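Local coordinates for conserved hypothetical protein yffB (Pseudomonas aeruginosa, PDB 1RW1), which is an ArsC-family protein with a thioredoxin fold that probably acts as a glutathione-dependent thiol reductase, at residues E40-W45 against E80-Q85; R99-V102 against A108-A111; T18-D21 against A26-F29; T60-R63 against Q69-D72; M13-T18 against V102-D107. One frame throughout, in Å; residues are numbered along the deposited sequence.

Interaction 1 (E40-W45 against E80-Q85); sequences EHLRRW and ELMLAQ
This is a helix-to-helix contact in the helical part of the ArsC-type fold, where L42 of helix 39-49 meets M82 and L83 of helix 75-84. One leucine does the work on the first side. L42 is buried and its CB points at the other helix. Its methyl CD1 lies 3.6 Å from the backbone N of L83 and 4.0 Å from L83 CB. The same methyl comes within 3.9 Å of M82 CB, and CD2 touches M82 CB too, a little farther off. The leucine tip thus rests on the surface of the opposite helix, between the bases of two successive side chains. M82 is a selenomethionine. M82 CB makes its nearest contacts to L42. The selenium end bends round (chi3 -76°) and stays slightly farther from L42 CD2. The two side chains pass at a slant. In the ArsC family a helical insertion interrupts the thioredoxin fold, and helices 39-49 and 75-84 belong to this mainly helical, strand-free stretch between strands 27-31 and 93-95. I79 and I89 also pack on L42, while L55 and C46 pack on M82. E40 and R44 lie on another side of helix 39-49. There R44 NE gives a salt bridge to E40 OE2 at 2.9 Å, one turn back. The carboxylate oxygen lies close to the guanidinium plane, but the nitrogen approaches from 37° above the carboxylate plane. R44 NH1 has a second acidic partner in E95 of strand 93-95, which also accepts a bond from W45 NE1. E80 OE2 makes a salt bridge to R39 NE.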
# COMPACT_ATOMS: atom_id res chain seq x y z
N GLU A 40 1.65 -12.48 4.32
CA GLU A 40 0.71 -13.00 3.36
C GLU A 40 0.19 -11.89 2.45
O GLU A 40 0.13 -12.04 1.23
CB GLU A 40 -0.41 -13.77 4.08
CG GLU A 40 -1.33 -14.51 3.13
CD GLU A 40 -2.43 -13.66 2.55
OE1 GLU A 40 -2.73 -12.59 3.10
OE2 GLU A 40 -3.01 -14.05 1.53
N HIS A 41 -0.15 -10.74 3.03
CA HIS A 41 -0.59 -9.60 2.23
C HIS A 41 0.52 -9.12 1.32
O HIS A 41 0.31 -8.89 0.14
CB HIS A 41 -0.98 -8.45 3.16
CG HIS A 41 -2.37 -8.53 3.62
ND1 HIS A 41 -2.77 -9.19 4.75
CD2 HIS A 41 -3.49 -8.02 3.05
CE1 HIS A 41 -4.08 -9.01 4.89
NE2 HIS A 41 -4.54 -8.35 3.84
N LEU A 42 1.70 -8.91 1.89
CA LEU A 42 2.80 -8.36 1.12
C LEU A 42 3.19 -9.25 -0.05
O LEU A 42 3.49 -8.75 -1.15
CB LEU A 42 4.01 -8.10 2.00
CG LEU A 42 3.78 -7.05 3.10
CD1 LEU A 42 4.91 -7.08 4.08
CD2 LEU A 42 3.63 -5.67 2.49
N ARG A 43 3.18 -10.56 0.14
CA ARG A 43 3.48 -11.48 -0.95
C ARG A 43 2.47 -11.37 -2.08
O ARG A 43 2.85 -11.41 -3.25
CB ARG A 43 3.50 -12.92 -0.44
CG ARG A 43 4.71 -13.26 0.36
CD ARG A 43 4.59 -14.57 1.10
NE ARG A 43 5.89 -14.92 1.65
CZ ARG A 43 6.08 -15.68 2.72
NH1 ARG A 43 5.04 -16.17 3.39
NH2 ARG A 43 7.32 -15.94 3.14
N ARG A 44 1.19 -11.28 -1.73
CA ARG A 44 0.16 -11.16 -2.75
C ARG A 44 0.29 -9.85 -3.53
O ARG A 44 0.17 -9.83 -4.76
CB ARG A 44 -1.21 -11.24 -2.10
CG ARG A 44 -1.81 -12.60 -1.98
CD ARG A 44 -3.28 -12.51 -1.70
NE ARG A 44 -3.55 -11.97 -0.37
CZ ARG A 44 -4.08 -10.78 -0.14
NH1 ARG A 44 -4.43 -9.98 -1.14
NH2 ARG A 44 -4.26 -10.39 1.10
N TRP A 45 0.51 -8.74 -2.82
CA TRP A 45 0.59 -7.46 -3.49
C TRP A 45 1.81 -7.42 -4.41
O TRP A 45 1.74 -6.93 -5.54
CB TRP A 45 0.67 -6.34 -2.46
CG TRP A 45 -0.53 -6.23 -1.57
CD1 TRP A 45 -1.78 -6.75 -1.77
CD2 TRP A 45 -0.57 -5.54 -0.32
NE1 TRP A 45 -2.60 -6.41 -0.71
CE2 TRP A 45 -1.88 -5.65 0.18
CE3 TRP A 45 0.37 -4.80 0.41
CZ2 TRP A 45 -2.25 -5.07 1.40
CZ3 TRP A 45 -0.00 -4.23 1.59
CH2 TRP A 45 -1.31 -4.36 2.08
N GLU A 80 10.57 -8.43 3.53
CA GLU A 80 11.04 -8.36 4.91
C GLU A 80 11.16 -6.93 5.41
O GLU A 80 10.85 -6.66 6.57
CB GLU A 80 12.38 -9.09 5.09
CG GLU A 80 12.27 -10.60 4.85
CD GLU A 80 11.17 -11.25 5.67
OE1 GLU A 80 11.24 -11.22 6.91
OE2 GLU A 80 10.21 -11.76 5.08
N LEU A 81 11.60 -6.02 4.56
CA LEU A 81 11.71 -4.61 4.96
C LEU A 81 10.33 -4.03 5.30
O LEU A 81 10.16 -3.35 6.32
CB LEU A 81 12.34 -3.78 3.85
CG LEU A 81 13.80 -4.06 3.53
CD1 LEU A 81 14.24 -3.19 2.35
CD2 LEU A 81 14.70 -3.82 4.72
N MSE A 82 9.36 -4.28 4.43
CA MSE A 82 8.01 -3.75 4.64
C MSE A 82 7.29 -4.37 5.82
O MSE A 82 6.47 -3.72 6.48
CB MSE A 82 7.18 -3.93 3.37
CG MSE A 82 7.69 -3.05 2.24
SE MSE A 82 6.56 -3.12 0.62
CE MSE A 82 7.13 -4.88 -0.05
N LEU A 83 7.58 -5.64 6.09
CA LEU A 83 6.95 -6.36 7.18
C LEU A 83 7.31 -5.69 8.50
O LEU A 83 6.45 -5.50 9.36
CB LEU A 83 7.42 -7.82 7.16
CG LEU A 83 6.87 -8.71 8.26
CD1 LEU A 83 5.36 -8.81 8.20
CD2 LEU A 83 7.51 -10.04 8.17
N ALA A 84 8.59 -5.38 8.68
CA ALA A 84 9.02 -4.78 9.94
C ALA A 84 8.63 -3.31 10.03
O ALA A 84 8.42 -2.81 11.14
CB ALA A 84 10.51 -4.91 10.10
N GLN A 85 8.57 -2.63 8.88
CA GLN A 85 8.33 -1.18 8.84
C GLN A 85 7.26 -0.87 7.79
O GLN A 85 7.57 -0.42 6.68
CB GLN A 85 9.61 -0.42 8.53
CG GLN A 85 10.59 -0.44 9.69
CD GLN A 85 11.83 0.33 9.34
OE1 GLN A 85 11.87 1.57 9.53
NE2 GLN A 85 12.82 -0.34 8.81

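Interaction 2 (R99-V102 against A108-A111); sequences RTLV and AYAA
Apolar packing with water bridges at its flanks joins the edge strand 100-102 to the C-terminal helix 106-113. L101 is the centre of it. Its CB points at the helix, and its two methyls divide the work. CD2 lies 4.1 Å from A108 CB. CD1 reaches 3.7 Å from Y109 CD1, meeting the ring obliquely, and is equally near A108 O. CG of Y109 stands anti to the carbonyl carbon (chi1 -88°), which turns the ring back to the strand although its CB points away. The L101 and Y109 side chains then run past each other in opposite directions. Two waters carry the polar links. One accepts from R99 NH2 at 2.9 Å, at the edge of the guanidinium group, and donates to A108 O at 2.9 Å. The other lies in the plane of the Y109 ring, 2.7 Å from Y109 OH and 3.0 Å from L101 O, to which it can donate, though it has more acceptors in reach than protons. L101 is also backbone-bonded to L94 of the neighbouring strand 93-95, and the Y109 side chain packs on L94 and on A16 and L20 of helix 11-22.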
# COMPACT_ATOMS: atom_id res chain seq x y z
N ARG A 99 -8.37 -8.25 -7.47
CA ARG A 99 -7.18 -7.48 -7.75
C ARG A 99 -7.09 -6.27 -6.85
O ARG A 99 -8.01 -6.00 -6.07
CB ARG A 99 -7.18 -7.05 -9.22
CG ARG A 99 -8.33 -6.16 -9.63
CD ARG A 99 -8.24 -5.71 -11.09
NE ARG A 99 -9.25 -4.73 -11.45
CZ ARG A 99 -9.02 -3.43 -11.62
NH1 ARG A 99 -7.81 -2.92 -11.45
NH2 ARG A 99 -10.03 -2.63 -11.95
N THR A 100 -5.97 -5.57 -6.96
CA THR A 100 -5.71 -4.43 -6.09
C THR A 100 -5.21 -3.24 -6.88
O THR A 100 -4.63 -3.39 -7.97
CB THR A 100 -4.69 -4.76 -4.98
OG1 THR A 100 -3.43 -5.09 -5.55
CG2 THR A 100 -5.10 -5.98 -4.20
N LEU A 101 -5.42 -2.06 -6.31
CA LEU A 101 -4.82 -0.83 -6.81
C LEU A 101 -3.81 -0.34 -5.78
O LEU A 101 -4.09 -0.31 -4.59
CB LEU A 101 -5.87 0.25 -7.04
CG LEU A 101 -6.90 -0.06 -8.13
CD1 LEU A 101 -7.97 1.00 -8.19
CD2 LEU A 101 -6.22 -0.20 -9.48
N VAL A 102 -2.65 0.08 -6.26
CA VAL A 102 -1.59 0.63 -5.42
C VAL A 102 -1.40 2.10 -5.81
O VAL A 102 -1.21 2.42 -6.97
CB VAL A 102 -0.28 -0.14 -5.60
CG1 VAL A 102 0.83 0.46 -4.73
CG2 VAL A 102 -0.47 -1.60 -5.26
N ALA A 108 -8.13 5.31 -12.25
CA ALA A 108 -8.15 3.89 -11.93
C ALA A 108 -9.24 3.58 -10.92
O ALA A 108 -9.91 2.55 -11.00
CB ALA A 108 -6.80 3.43 -11.40
N TYR A 109 -9.41 4.45 -9.93
CA TYR A 109 -10.50 4.29 -8.98
C TYR A 109 -11.84 4.34 -9.73
O TYR A 109 -12.71 3.52 -9.49
CB TYR A 109 -10.43 5.37 -7.88
CG TYR A 109 -9.56 5.00 -6.69
CD1 TYR A 109 -8.33 4.39 -6.85
CD2 TYR A 109 -9.98 5.25 -5.41
CE1 TYR A 109 -7.56 4.02 -5.74
CE2 TYR A 109 -9.23 4.90 -4.31
CZ TYR A 109 -8.02 4.28 -4.47
OH TYR A 109 -7.30 3.93 -3.34
N ALA A 110 -11.99 5.30 -10.65
CA ALA A 110 -13.22 5.41 -11.42
C ALA A 110 -13.48 4.18 -12.27
O ALA A 110 -14.61 3.69 -12.36
CB ALA A 110 -13.16 6.63 -12.31
N ALA A 111 -12.43 3.67 -12.91
CA ALA A 111 -12.57 2.51 -13.77
C ALA A 111 -13.01 1.28 -12.96
O ALA A 111 -13.74 0.42 -13.46
CB ALA A 111 -11.27 2.23 -14.49
O HOH W 1 -8.94 0.10 -12.09
O HOH W 2 -5.09 2.40 -3.87

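Interaction 3 (T18-D21 against A26-F29); sequences TWLD and AYDF
Y27 meets L20 and D21 where strand 27-31 passes beside helix 11-22. A26, just before it, turns its CB away from the helix and leads the chain into the sheet. Y27 then carries the whole contact. Its CB points at the helix, and CG sits between the backbone N and the carbonyl carbon (chi1 58°), which sends the ring out toward L20. One face of the ring takes L20 CD1 in a CH-pi contact, 4.1 Å from the ring centroid and 13° off the normal. L20 CB adds a contact of 3.7 Å to Y27 CE1. At the far end of the ring, Y27 OH donates a hydrogen bond of 2.7 Å to D21 OD1. It meets the carboxylate on its syn side, 28° out of the carboxylate plane. OD1 itself lies at the ring edge, and the carboxylate and ring are nearly coplanar in orientation. The D21 and Y27 side chains cross at about a right angle. R17 NE also bonds to Y27 OH, so the hydroxyl is held by two polar groups of one helix. Next along the strand, D28 pairs its backbone with Y2 and L4 of strand 2-6, and F29 meets R17 in a cation-pi contact. The contact ties together the second and third elements of the beta-alpha-beta unit formed by strand 2-6, helix 11-22 and strand 27-31, with L20 also packing on Y109 and L113 of helix 106-113.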
# COMPACT_ATOMS: atom_id res chain seq x y z
N THR A 18 -11.48 10.56 0.43
CA THR A 18 -12.47 11.51 -0.04
C THR A 18 -13.11 11.02 -1.33
O THR A 18 -14.34 11.12 -1.48
CB THR A 18 -11.85 12.91 -0.16
OG1 THR A 18 -11.30 13.31 1.10
CG2 THR A 18 -12.90 13.96 -0.47
N TRP A 19 -12.32 10.51 -2.26
CA TRP A 19 -12.86 9.95 -3.49
C TRP A 19 -13.86 8.82 -3.16
O TRP A 19 -15.01 8.82 -3.64
CB TRP A 19 -11.72 9.48 -4.40
CG TRP A 19 -12.15 9.20 -5.81
CD1 TRP A 19 -11.96 10.00 -6.90
CD2 TRP A 19 -12.86 8.04 -6.29
NE1 TRP A 19 -12.52 9.43 -8.02
CE2 TRP A 19 -13.09 8.24 -7.67
CE3 TRP A 19 -13.36 6.89 -5.69
CZ2 TRP A 19 -13.78 7.31 -8.45
CZ3 TRP A 19 -14.05 5.98 -6.46
CH2 TRP A 19 -14.27 6.20 -7.83
N LEU A 20 -13.42 7.85 -2.37
CA LEU A 20 -14.26 6.70 -2.06
C LEU A 20 -15.54 7.11 -1.32
O LEU A 20 -16.65 6.67 -1.66
CB LEU A 20 -13.48 5.71 -1.20
CG LEU A 20 -12.34 4.98 -1.92
CD1 LEU A 20 -11.43 4.33 -0.91
CD2 LEU A 20 -12.87 3.97 -2.92
N ASP A 21 -15.39 7.95 -0.31
CA ASP A 21 -16.50 8.37 0.52
C ASP A 21 -17.52 9.14 -0.31
O ASP A 21 -18.73 8.91 -0.20
CB ASP A 21 -16.01 9.24 1.68
CG ASP A 21 -15.14 8.50 2.69
OD1 ASP A 21 -15.20 7.26 2.75
OD2 ASP A 21 -14.42 9.19 3.46
N ALA A 26 -18.54 1.50 0.10
CA ALA A 26 -18.33 0.93 1.43
C ALA A 26 -16.98 0.22 1.42
O ALA A 26 -16.70 -0.55 0.51
CB ALA A 26 -19.43 -0.03 1.81
N TYR A 27 -16.16 0.45 2.43
CA TYR A 27 -14.88 -0.23 2.52
C TYR A 27 -14.48 -0.33 3.97
O TYR A 27 -14.85 0.50 4.80
CB TYR A 27 -13.79 0.50 1.71
CG TYR A 27 -13.57 1.94 2.14
CD1 TYR A 27 -14.37 2.96 1.65
CD2 TYR A 27 -12.58 2.27 3.08
CE1 TYR A 27 -14.21 4.26 2.09
CE2 TYR A 27 -12.41 3.56 3.51
CZ TYR A 27 -13.23 4.56 3.01
OH TYR A 27 -13.06 5.85 3.46
N ASP A 28 -13.71 -1.36 4.27
CA ASP A 28 -13.02 -1.49 5.54
C ASP A 28 -11.68 -0.78 5.44
O ASP A 28 -11.09 -0.72 4.36
CB ASP A 28 -12.80 -2.97 5.86
CG ASP A 28 -14.04 -3.67 6.36
OD1 ASP A 28 -15.10 -3.04 6.50
OD2 ASP A 28 -14.01 -4.88 6.62
N PHE A 29 -11.20 -0.25 6.55
CA PHE A 29 -9.92 0.42 6.63
C PHE A 29 -8.98 -0.39 7.51
O PHE A 29 -9.26 -0.59 8.69
CB PHE A 29 -10.11 1.83 7.17
CG PHE A 29 -8.82 2.56 7.50
CD1 PHE A 29 -7.72 2.54 6.67
CD2 PHE A 29 -8.73 3.29 8.68
CE1 PHE A 29 -6.55 3.24 7.00
CE2 PHE A 29 -7.58 3.98 9.01
CZ PHE A 29 -6.50 3.96 8.18

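Interaction 4 (T60-R63 against Q69-D72); sequences TTFR and QKAD
The polar part of this contact is a single bond from K70 to the backbone of R63. K70 NZ donates to R63 O at 2.8 Å. The approach is bent, with a C=O...N angle of 119°, and the donor stands 43° above the carbonyl plane. The ammonium group thus meets the carbonyl of the last residue of helix 60-63. Here its positive charge would probably be favourable, since backbone carbonyls at a helix C-terminus carry partial negative charge. K70 CE lies 3.3 Å from F62 O and slightly farther from R63 O. The short helix 60-63 and the weakly bonded helix 67-70 follow each other within the helical insertion that marks ArsC-type members of the thioredoxin fold, and the lysine reaches back from the end of the second helix to the end of the first. The apolar part lies along the same side chain. The K70 chain is extended beyond CG (chi2 -179°), and its methylenes run past F62 to the carbonyl. K70 CG is 4.0 Å from F62 CZ, and K70 CD is 4.1 Å from F62 CE1. The lysine chain crosses the phenylalanine at a slant. The ring is buried, and L55 and M88 pack on it too. In one of two R63 conformers, NE bonds to A58 O. T61 OG1 bonds to S87. Q69 OE1 accepts from the backbone N of D66, just before helix 67-70.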
# COMPACT_ATOMS: atom_id res chain seq x y z
N THR A 60 10.66 8.70 2.86
CA THR A 60 11.66 8.99 3.87
C THR A 60 12.11 7.75 4.61
O THR A 60 13.28 7.63 4.95
CB THR A 60 11.18 10.04 4.87
OG1 THR A 60 10.01 9.60 5.55
CG2 THR A 60 10.77 11.33 4.16
N THR A 61 11.18 6.85 4.90
CA THR A 61 11.53 5.69 5.70
C THR A 61 12.56 4.82 4.99
O THR A 61 13.56 4.38 5.58
CB THR A 61 10.28 4.92 6.06
OG1 THR A 61 9.42 5.84 6.76
CG2 THR A 61 10.58 3.79 7.01
N PHE A 62 12.34 4.59 3.71
CA PHE A 62 13.35 3.86 2.94
C PHE A 62 14.66 4.62 2.85
O PHE A 62 15.73 4.02 2.99
CB PHE A 62 12.80 3.51 1.55
CG PHE A 62 13.74 2.63 0.74
CD1 PHE A 62 14.72 3.21 -0.04
CD2 PHE A 62 13.65 1.25 0.81
CE1 PHE A 62 15.59 2.42 -0.76
CE2 PHE A 62 14.55 0.46 0.11
CZ PHE A 62 15.51 1.05 -0.68
N ARG A 63 14.58 5.93 2.62
CA ARG A 63 15.81 6.72 2.46
C ARG A 63 16.74 6.51 3.63
O ARG A 63 17.96 6.51 3.46
CB ARG A 63 15.53 8.24 2.28
CG ARG A 63 15.01 8.67 0.88
CD ARG A 63 14.59 10.18 0.71
NE ARG A 63 13.14 10.30 0.47
CZ ARG A 63 12.34 11.20 1.05
NH1 ARG A 63 12.86 12.07 1.90
NH2 ARG A 63 11.04 11.24 0.76
N GLN A 69 20.90 -2.80 4.00
CA GLN A 69 19.47 -3.05 3.91
C GLN A 69 18.92 -2.70 2.53
O GLN A 69 17.91 -3.24 2.12
CB GLN A 69 18.72 -2.24 4.97
CG GLN A 69 18.96 -2.69 6.41
CD GLN A 69 18.23 -1.79 7.37
OE1 GLN A 69 18.58 -0.61 7.51
NE2 GLN A 69 17.17 -2.31 7.98
N LYS A 70 19.60 -1.80 1.82
CA LYS A 70 19.16 -1.38 0.51
C LYS A 70 19.79 -2.20 -0.62
O LYS A 70 19.41 -2.05 -1.76
CB LYS A 70 19.50 0.09 0.27
CG LYS A 70 18.97 1.05 1.30
CD LYS A 70 19.36 2.49 0.93
CE LYS A 70 18.73 3.48 1.84
NZ LYS A 70 19.07 4.86 1.42
N ALA A 71 20.77 -3.03 -0.30
CA ALA A 71 21.56 -3.73 -1.32
C ALA A 71 20.85 -4.92 -1.98
O ALA A 71 20.19 -5.71 -1.31
CB ALA A 71 22.87 -4.19 -0.70
N ASP A 72 21.02 -5.03 -3.30
CA ASP A 72 20.62 -6.21 -4.07
C ASP A 72 19.20 -6.65 -3.75
O ASP A 72 18.94 -7.83 -3.51
CB ASP A 72 21.61 -7.36 -3.82
CG ASP A 72 23.03 -6.96 -4.13
OD1 ASP A 72 23.30 -6.63 -5.31
OD2 ASP A 72 23.95 -6.95 -3.28

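Interaction 5 (M13-T18 against V102-D107); sequences MKKART and VGFKPD
Helix 11-22 and the loop that runs into helix 106-113 come closest at A16 and F104, whose CA atoms are 6.0 Å apart. The helix is the first of the thioredoxin fold, following strand 2-6. The loop leaves the edge strand 100-102 at G103, a residue with positive phi (80°). F104 carries the contact. Its CB points at the helix, and CG stands anti to the backbone N (chi1 174°), which lays the ring flat on the helix backbone. A16 lies under one face. A16 CA is 3.9 Å from the ring centroid, 8° off the normal, in a CH-pi contact, and A16 CB is 3.9 Å from F104 CD1. K15 borders the same face, with its CB 3.8 Å from F104 CE2. The opposite face takes P106 CD over its centre, so the ring is sandwiched between helix 11-22 and the first residue of helix 106-113. The edge-to-face contact with Y109 adds a further aromatic neighbour from that helix. K105 sits at the N-cap position of helix 106-113. P92 meets both segments: A16 and M13 pack on it, and G103 bonds to its backbone. K14 NZ makes a salt bridge to D11. T18 sits one turn on from K14 in helix 11-22. K14 O accepts two bonds from T18, one from its backbone N at 3.0 Å and one from T18 OG1 at 2.7 Å, the two donors coming from opposite faces of the carbonyl plane.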
# COMPACT_ATOMS: atom_id res chain seq x y z
N MSE A 13 -3.77 9.24 1.47
CA MSE A 13 -4.91 8.54 2.06
C MSE A 13 -6.13 9.45 2.14
O MSE A 13 -7.25 9.02 1.86
CB MSE A 13 -4.56 8.04 3.46
CG MSE A 13 -3.50 6.98 3.47
SE MSE A 13 -4.08 5.31 2.63
CE MSE A 13 -5.52 4.87 3.84
N LYS A 14 -5.93 10.70 2.55
CA LYS A 14 -7.06 11.62 2.68
C LYS A 14 -7.73 11.82 1.33
O LYS A 14 -8.97 11.89 1.23
CB LYS A 14 -6.59 12.96 3.25
CG LYS A 14 -6.10 12.89 4.66
CD LYS A 14 -5.40 14.16 5.09
CE LYS A 14 -4.56 14.00 6.32
NZ LYS A 14 -3.62 15.13 6.47
N LYS A 15 -6.93 11.98 0.28
CA LYS A 15 -7.45 12.18 -1.05
C LYS A 15 -8.26 10.96 -1.50
O LYS A 15 -9.38 11.09 -1.99
CB LYS A 15 -6.29 12.45 -2.03
CG LYS A 15 -5.57 13.76 -1.77
CD LYS A 15 -4.17 13.85 -2.34
CE LYS A 15 -4.06 13.60 -3.80
NZ LYS A 15 -2.67 13.92 -4.24
N ALA A 16 -7.68 9.78 -1.33
CA ALA A 16 -8.31 8.54 -1.77
C ALA A 16 -9.60 8.29 -1.00
O ALA A 16 -10.61 7.88 -1.59
CB ALA A 16 -7.36 7.38 -1.60
N ARG A 17 -9.58 8.51 0.32
CA ARG A 17 -10.79 8.32 1.10
C ARG A 17 -11.86 9.32 0.73
O ARG A 17 -13.04 8.99 0.73
CB ARG A 17 -10.52 8.36 2.59
CG ARG A 17 -9.66 7.17 3.02
CD ARG A 17 -9.53 7.01 4.53
NE ARG A 17 -10.74 6.46 5.09
CZ ARG A 17 -10.87 6.12 6.36
NH1 ARG A 17 -9.86 6.31 7.19
NH2 ARG A 17 -12.00 5.60 6.79
N THR A 18 -11.48 10.56 0.43
CA THR A 18 -12.47 11.51 -0.04
C THR A 18 -13.11 11.02 -1.33
O THR A 18 -14.34 11.12 -1.48
CB THR A 18 -11.85 12.91 -0.16
OG1 THR A 18 -11.30 13.31 1.10
CG2 THR A 18 -12.90 13.96 -0.47
N VAL A 102 -2.65 0.08 -6.26
CA VAL A 102 -1.59 0.63 -5.42
C VAL A 102 -1.40 2.10 -5.81
O VAL A 102 -1.21 2.42 -6.97
CB VAL A 102 -0.28 -0.14 -5.60
CG1 VAL A 102 0.83 0.46 -4.73
CG2 VAL A 102 -0.47 -1.60 -5.26
N GLY A 103 -1.44 2.97 -4.81
CA GLY A 103 -1.45 4.39 -5.04
C GLY A 103 -2.83 4.87 -5.43
O GLY A 103 -3.76 4.08 -5.59
N PHE A 104 -2.98 6.18 -5.55
CA PHE A 104 -4.26 6.79 -5.86
C PHE A 104 -4.20 7.52 -7.18
O PHE A 104 -3.64 8.62 -7.25
CB PHE A 104 -4.72 7.73 -4.74
CG PHE A 104 -5.97 8.51 -5.06
CD1 PHE A 104 -7.15 7.88 -5.44
CD2 PHE A 104 -5.97 9.90 -4.99
CE1 PHE A 104 -8.28 8.61 -5.75
CE2 PHE A 104 -7.11 10.62 -5.31
CZ PHE A 104 -8.26 9.97 -5.67
N LYS A 105 -4.77 6.90 -8.21
CA LYS A 105 -5.00 7.52 -9.50
C LYS A 105 -6.52 7.56 -9.68
O LYS A 105 -7.16 6.53 -9.80
CB LYS A 105 -4.33 6.71 -10.61
CG LYS A 105 -2.82 6.83 -10.62
CD LYS A 105 -2.17 6.01 -11.73
CE LYS A 105 -0.66 6.23 -11.77
NZ LYS A 105 0.05 5.21 -12.61
N PRO A 106 -7.11 8.75 -9.65
CA PRO A 106 -8.58 8.85 -9.72
C PRO A 106 -9.18 8.10 -10.91
O PRO A 106 -10.24 7.51 -10.78
CB PRO A 106 -8.84 10.36 -9.83
CG PRO A 106 -7.61 11.03 -9.41
CD PRO A 106 -6.47 10.07 -9.54
N ASP A 107 -8.50 8.08 -12.05
CA ASP A 107 -9.04 7.38 -13.21
C ASP A 107 -9.10 5.87 -12.98
O ASP A 107 -10.04 5.21 -13.45
CB ASP A 107 -8.22 7.68 -14.48
CG ASP A 107 -8.34 9.12 -14.93
OD1 ASP A 107 -9.22 9.84 -14.41
OD2 ASP A 107 -7.58 9.61 -15.79

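In the fold
The contacts fall into two groups. Interactions 2, 3 and 5 lie together in the thioredoxin-like part, their centres about 9 to 13 Å apart. Interactions 3 and 5 share helix 11-22, interactions 2 and 5 share helix 106-113, and interactions 2 and 3 both reach the four-stranded sheet. Interactions 1 and 4, with centres about 15 Å apart, belong to the helical insertion. In chain order, interaction 3 closes first. Interaction 4 then falls between the segments of interaction 1, and both fall between those of interaction 5. Interaction 2 comes last, beginning at the stretch where interaction 5 ends. Interactions 1 and 2 touch where W45 packs on T100, so the helical part abuts the sheet at that point.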